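Local atomic coordinates of TATA-box-binding protein (PDB entry 1MP9), a protein that probably binds the TATA box of archaeal promoters and helps activate the genes that RNA polymerase transcribes from them. Residues 12-17 with 110-115. Numbering follows the deposited sequence.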
ATOM      1  N   VAL A  12      -1.628  -3.741 -19.704  1.00 21.01           N
ATOM      2  CA  VAL A  12      -3.069  -3.652 -19.871  1.00 21.40           C
ATOM      3  C   VAL A  12      -3.677  -3.255 -18.529  1.00 22.65           C
ATOM      4  O   VAL A  12      -3.413  -3.893 -17.490  1.00 21.97           O
ATOM      5  CB  VAL A  12      -3.654  -5.004 -20.322  1.00 21.42           C
ATOM      6  CG1 VAL A  12      -5.192  -4.928 -20.376  1.00 22.94           C
ATOM      7  CG2 VAL A  12      -3.072  -5.370 -21.716  1.00 20.02           C
ATOM      8  N   VAL A  13      -4.476  -2.190 -18.562  1.00 21.13           N
ATOM      9  CA  VAL A  13      -5.110  -1.657 -17.376  1.00 20.89           C
ATOM     10  C   VAL A  13      -6.587  -2.041 -17.345  1.00 21.23           C
ATOM     11  O   VAL A  13      -7.259  -1.962 -18.363  1.00 21.02           O
ATOM     12  CB  VAL A  13      -5.014  -0.096 -17.341  1.00 22.96           C
ATOM     13  CG1 VAL A  13      -5.816   0.455 -16.132  1.00 22.28           C
ATOM     14  CG2 VAL A  13      -3.534   0.348 -17.254  1.00 22.63           C
ATOM     15  N   ASN A  14      -7.071  -2.460 -16.180  1.00 21.32           N
ATOM     16  CA  ASN A  14      -8.472  -2.808 -16.007  1.00 24.29           C
ATOM     17  C   ASN A  14      -9.021  -2.097 -14.767  1.00 22.90           C
ATOM     18  O   ASN A  14      -8.413  -2.177 -13.696  1.00 24.23           O
ATOM     19  CB  ASN A  14      -8.604  -4.319 -15.817  1.00 27.12           C
ATOM     20  CG  ASN A  14     -10.038  -4.776 -15.846  1.00 32.30           C
ATOM     21  OD1 ASN A  14     -10.729  -4.603 -16.856  1.00 37.41           O
ATOM     22  ND2 ASN A  14     -10.505  -5.367 -14.745  1.00 34.80           N
ATOM     23  N   ILE A  15     -10.149  -1.401 -14.893  1.00 22.12           N
ATOM     24  CA  ILE A  15     -10.751  -0.747 -13.728  1.00 19.82           C
ATOM     25  C   ILE A  15     -11.563  -1.792 -12.994  1.00 20.62           C
ATOM     26  O   ILE A  15     -12.432  -2.431 -13.575  1.00 21.18           O
ATOM     27  CB  ILE A  15     -11.641   0.392 -14.126  1.00 20.90           C
ATOM     28  CG1 ILE A  15     -10.760   1.455 -14.792  1.00 24.12           C
ATOM     29  CG2 ILE A  15     -12.384   0.964 -12.860  1.00 20.26           C
ATOM     30  CD1 ILE A  15     -11.479   2.720 -15.149  1.00 29.10           C
ATOM     31  N   GLU A  16     -11.242  -1.999 -11.726  1.00 18.60           N
ATOM     32  CA  GLU A  16     -11.936  -2.989 -10.911  1.00 18.94           C
ATOM     33  C   GLU A  16     -13.105  -2.362 -10.156  1.00 20.15           C
ATOM     34  O   GLU A  16     -14.109  -3.015  -9.928  1.00 19.77           O
ATOM     35  CB  GLU A  16     -10.961  -3.591  -9.890  1.00 19.27           C
ATOM     36  CG  GLU A  16      -9.735  -4.302 -10.504  1.00 21.99           C
ATOM     37  CD  GLU A  16     -10.134  -5.459 -11.411  1.00 22.95           C
ATOM     38  OE1 GLU A  16     -11.293  -5.896 -11.327  1.00 22.93           O
ATOM     39  OE2 GLU A  16      -9.297  -5.930 -12.209  1.00 26.96           O
ATOM     40  N   ASN A  17     -12.972  -1.106  -9.741  1.00 19.35           N
ATOM     41  CA  ASN A  17     -14.036  -0.485  -8.981  1.00 20.53           C
ATOM     42  C   ASN A  17     -13.846   1.010  -8.876  1.00 20.56           C
ATOM     43  O   ASN A  17     -12.728   1.514  -8.870  1.00 20.64           O
ATOM     44  CB  ASN A  17     -14.091  -1.031  -7.545  1.00 21.48           C
ATOM     45  CG  ASN A  17     -15.312  -0.539  -6.797  1.00 22.51           C
ATOM     46  OD1 ASN A  17     -16.397  -0.491  -7.366  1.00 21.99           O
ATOM     47  ND2 ASN A  17     -15.157  -0.198  -5.517  1.00 20.76           N
ATOM     48  N   VAL A 110     -10.052   1.887  -8.134  1.00 18.85           N
ATOM     49  CA  VAL A 110      -9.126   0.793  -7.870  1.00 19.08           C
ATOM     50  C   VAL A 110      -8.996   0.099  -9.214  1.00 17.22           C
ATOM     51  O   VAL A 110      -9.999  -0.224  -9.850  1.00 18.40           O
ATOM     52  CB  VAL A 110      -9.665  -0.240  -6.841  1.00 20.19           C
ATOM     53  CG1 VAL A 110      -8.641  -1.437  -6.751  1.00 19.11           C
ATOM     54  CG2 VAL A 110      -9.861   0.432  -5.444  1.00 18.90           C
ATOM     55  N   ALA A 111      -7.778  -0.101  -9.677  1.00 16.45           N
ATOM     56  CA  ALA A 111      -7.591  -0.774 -10.964  1.00 18.08           C
ATOM     57  C   ALA A 111      -6.555  -1.827 -10.828  1.00 19.26           C
ATOM     58  O   ALA A 111      -5.782  -1.833  -9.858  1.00 18.58           O
ATOM     59  CB  ALA A 111      -7.096   0.220 -12.051  1.00 19.20           C
ATOM     60  N   SER A 112      -6.533  -2.730 -11.800  1.00 19.63           N
ATOM     61  CA  SER A 112      -5.488  -3.736 -11.828  1.00 20.88           C
ATOM     62  C   SER A 112      -4.761  -3.506 -13.157  1.00 20.28           C
ATOM     63  O   SER A 112      -5.240  -2.752 -14.037  1.00 21.18           O
ATOM     64  CB  SER A 112      -6.045  -5.160 -11.791  1.00 19.57           C
ATOM     65  OG  SER A 112      -6.932  -5.396 -12.869  1.00 22.48           O
ATOM     66  N   ALA A 113      -3.569  -4.091 -13.267  1.00 18.99           N
ATOM     67  CA  ALA A 113      -2.810  -4.012 -14.492  1.00 19.33           C
ATOM     68  C   ALA A 113      -1.998  -5.268 -14.649  1.00 20.20           C
ATOM     69  O   ALA A 113      -1.694  -5.964 -13.664  1.00 20.27           O
ATOM     70  CB  ALA A 113      -1.881  -2.814 -14.497  1.00 19.34           C
ATOM     71  N   ASN A 114      -1.668  -5.558 -15.902  1.00 19.97           N
ATOM     72  CA  ASN A 114      -0.811  -6.679 -16.240  1.00 21.46           C
ATOM     73  C   ASN A 114       0.315  -6.058 -17.028  1.00 19.41           C
ATOM     74  O   ASN A 114       0.086  -5.585 -18.152  1.00 19.94           O
ATOM     75  CB  ASN A 114      -1.509  -7.660 -17.154  1.00 25.78           C
ATOM     76  CG  ASN A 114      -1.637  -9.009 -16.544  1.00 34.55           C
ATOM     77  OD1 ASN A 114      -2.359  -9.193 -15.532  1.00 38.09           O
ATOM     78  ND2 ASN A 114      -0.940  -9.991 -17.135  1.00 34.85           N
ATOM     79  N   LEU A 115       1.522  -6.080 -16.478  1.00 14.91           N
ATOM     80  CA  LEU A 115       2.665  -5.494 -17.182  1.00 17.97           C
ATOM     81  C   LEU A 115       3.176  -6.449 -18.246  1.00 17.62           C
ATOM     82  O   LEU A 115       3.889  -6.036 -19.131  1.00 16.63           O
ATOM     83  CB  LEU A 115       3.813  -5.192 -16.223  1.00 19.32           C
ATOM     84  CG  LEU A 115       3.540  -4.129 -15.160  1.00 21.98           C
ATOM     85  CD1 LEU A 115       4.769  -4.016 -14.250  1.00 22.70           C
ATOM     86  CD2 LEU A 115       3.254  -2.797 -15.820  1.00 20.83           C
TER
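Opposite Val110, strand 12-23 puts in one residue too many, Glu16 before Asn17, which makes a classic beta bulge in the antiparallel pairing with strand 103-114. Val110 O accepts the N-H groups of both, 2.9 Å from Glu16 N and 3.1 Å from Asn17 N. The Glu16 side chain then reaches over the partner strand from Val110 toward Ser112. Its CB lies 3.5 Å from Val110 O; CG, anti to the carbonyl carbon (chi1 -60°), passes Ser112 N and Ser112 OG, each at 3.8 Å. A bend at chi2 (-60°) brings OE2 to 2.5 Å from Ser112 OG, which donates to its anti lone pair. Asn14 ND2 gives OE2 a second bond of 2.9 Å from above the carboxylate plane. Glutamate suits this place because its long carboxylate spans to two short donors; an alanine here would probably leave both without their shared acceptor. Gln137 of the second subunit packs on Glu16 and Ser112. On the opposite face, Ala111 CB lies 4.3 Å from Val13 CG1, and Val171 of helix 168-184 touches both. Strand 12-23 of the first repeat and 103-114 of the second meet mid-saddle, flanked by strands 68-72 and 159-165.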